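Local structure of methyltransferase (Streptococcus mutans, 2B78) at residues H283-I288 with I320-G325. The protein is of unconfirmed function but is probably an S-adenosylmethionine-dependent methyltransferase that may act on RNA. Numbering follows the deposited sequence.
Sequences HLTYDI and ILSENG
Ser322 turns its hydroxyl to the carboxylate of Asp287. The two side chains meet through Ser322 OG and Asp287 OD1, 3.0 Å apart. Asp287 CB heads off from the 320-325 segment, but chi1 of -62° sets CG beside its own backbone N and OD1 comes back to the serine. The Ser322 proton is not pledged to this oxygen alone, because the carbonyl O of Tyr286 lies 3.1 Å from Ser322 OG. The other carboxylate oxygen, OD2, accepts a hydrogen bond from Thr215 N, so Asp287 joins this corner to the neighbouring strand 215-219.

Two backbone bonds run beside this pair. Tyr286 N donates to Ile320 O at 2.9 Å. Ser322 N donates to Tyr286 O at 2.7 Å and is nearly straight, although the donor is tilted out of the carbonyl plane. Together they form a parallel bridge between Tyr286 and Leu321. It lies at the start of strand 286-291, in the Rossmann-like sheet of the methyltransferase domain. The chain returns to it through helix 306-319, a right-handed beta-alpha-beta crossover. A type II turn, Ser322 to Gly325, then leads into strand 325-331.

Tyr286 and Leu321 point to the same face of the sheet. Leu321 has CG anti to its backbone N (chi1 -172°), and CD1 comes up to the outer end of the Tyr286 carbonyl, 3.4 Å from its O, tilted out of the carbonyl plane on the side away from Ser322 N. Tyr286 presents a ring edge near Ile320 O, and its hydroxyl bonds to Tyr275 OH. Ile320 rests CB against Leu284 O at 3.3 Å, while its side chain packs on Phe276 and Ala279 of helix 272-281. A water at the turn donates to Asp287 O and, weakly, to Asn324 O.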
# COMPACT_ATOMS: atom_id res chain seq x y z
N HIS A 283 -22.41 -25.55 -1.17
CA HIS A 283 -22.14 -25.61 -2.61
C HIS A 283 -22.09 -24.25 -3.27
O HIS A 283 -22.59 -24.08 -4.39
CB HIS A 283 -23.19 -26.48 -3.30
CG HIS A 283 -23.12 -27.93 -2.91
ND1 HIS A 283 -24.12 -28.83 -3.20
CD2 HIS A 283 -22.16 -28.63 -2.26
CE1 HIS A 283 -23.79 -30.02 -2.74
NE2 HIS A 283 -22.61 -29.93 -2.17
N LEU A 284 -21.49 -23.28 -2.60
CA LEU A 284 -21.39 -21.94 -3.14
C LEU A 284 -20.15 -21.78 -4.03
O LEU A 284 -19.03 -21.99 -3.57
CB LEU A 284 -21.33 -20.92 -2.00
CG LEU A 284 -22.47 -20.96 -0.98
CD1 LEU A 284 -22.22 -19.91 0.11
CD2 LEU A 284 -23.79 -20.72 -1.70
N THR A 285 -20.36 -21.43 -5.29
CA THR A 285 -19.25 -21.22 -6.22
C THR A 285 -19.32 -19.84 -6.85
O THR A 285 -20.40 -19.28 -7.04
CB THR A 285 -19.21 -22.28 -7.36
OG1 THR A 285 -20.47 -22.32 -8.04
CG2 THR A 285 -18.89 -23.66 -6.78
N TYR A 286 -18.16 -19.30 -7.18
CA TYR A 286 -18.07 -17.97 -7.75
C TYR A 286 -17.21 -17.96 -9.02
O TYR A 286 -16.26 -18.75 -9.13
CB TYR A 286 -17.46 -17.04 -6.71
CG TYR A 286 -18.28 -16.91 -5.45
CD1 TYR A 286 -19.20 -15.87 -5.31
CD2 TYR A 286 -18.14 -17.82 -4.40
CE1 TYR A 286 -19.96 -15.74 -4.15
CE2 TYR A 286 -18.90 -17.70 -3.23
CZ TYR A 286 -19.80 -16.65 -3.12
OH TYR A 286 -20.55 -16.50 -1.98
N ASP A 287 -17.53 -17.06 -9.95
CA ASP A 287 -16.79 -16.93 -11.20
C ASP A 287 -15.43 -16.28 -11.01
O ASP A 287 -14.47 -16.58 -11.73
CB ASP A 287 -17.58 -16.08 -12.21
CG ASP A 287 -18.91 -16.71 -12.57
OD1 ASP A 287 -18.95 -17.94 -12.72
OD2 ASP A 287 -19.90 -15.96 -12.72
N ILE A 288 -15.37 -15.38 -10.04
CA ILE A 288 -14.15 -14.64 -9.75
C ILE A 288 -13.95 -14.55 -8.24
O ILE A 288 -14.88 -14.20 -7.52
CB ILE A 288 -14.27 -13.20 -10.32
CG1 ILE A 288 -14.53 -13.26 -11.82
CG2 ILE A 288 -13.01 -12.40 -10.01
CD1 ILE A 288 -14.85 -11.90 -12.44
N ILE A 320 -14.03 -23.67 -4.64
CA ILE A 320 -15.32 -23.01 -4.81
C ILE A 320 -15.32 -22.04 -6.00
O ILE A 320 -16.14 -21.12 -6.05
CB ILE A 320 -15.76 -22.27 -3.52
CG1 ILE A 320 -14.71 -21.23 -3.12
CG2 ILE A 320 -15.98 -23.27 -2.39
CD1 ILE A 320 -15.11 -20.37 -1.91
N LEU A 321 -14.42 -22.25 -6.95
CA LEU A 321 -14.33 -21.39 -8.14
C LEU A 321 -15.01 -22.06 -9.34
O LEU A 321 -14.76 -23.23 -9.63
CB LEU A 321 -12.87 -21.13 -8.49
CG LEU A 321 -12.59 -20.10 -9.58
CD1 LEU A 321 -12.84 -18.70 -9.02
CD2 LEU A 321 -11.14 -20.23 -10.05
N SER A 322 -15.85 -21.30 -10.04
CA SER A 322 -16.56 -21.82 -11.21
C SER A 322 -15.62 -22.29 -12.31
O SER A 322 -14.43 -21.96 -12.32
CB SER A 322 -17.48 -20.75 -11.79
OG SER A 322 -18.37 -20.24 -10.81
N GLU A 323 -16.17 -23.06 -13.24
CA GLU A 323 -15.39 -23.53 -14.38
C GLU A 323 -15.01 -22.26 -15.16
O GLU A 323 -15.80 -21.33 -15.24
CB GLU A 323 -16.25 -24.46 -15.24
CG GLU A 323 -15.55 -25.06 -16.43
CD GLU A 323 -16.41 -26.08 -17.17
OE1 GLU A 323 -16.04 -26.46 -18.30
OE2 GLU A 323 -17.44 -26.51 -16.61
N ASN A 324 -13.78 -22.23 -15.68
CA ASN A 324 -13.30 -21.07 -16.44
C ASN A 324 -13.28 -19.79 -15.61
O ASN A 324 -13.35 -18.68 -16.15
CB ASN A 324 -14.16 -20.85 -17.69
CG ASN A 324 -14.03 -21.97 -18.69
OD1 ASN A 324 -12.92 -22.41 -19.01
ND2 ASN A 324 -15.15 -22.45 -19.21
N GLY A 325 -13.17 -19.93 -14.29
CA GLY A 325 -13.15 -18.78 -13.42
C GLY A 325 -11.81 -18.08 -13.31
O GLY A 325 -10.81 -18.52 -13.89
O HOH W 1 -14.87 -16.01 -14.51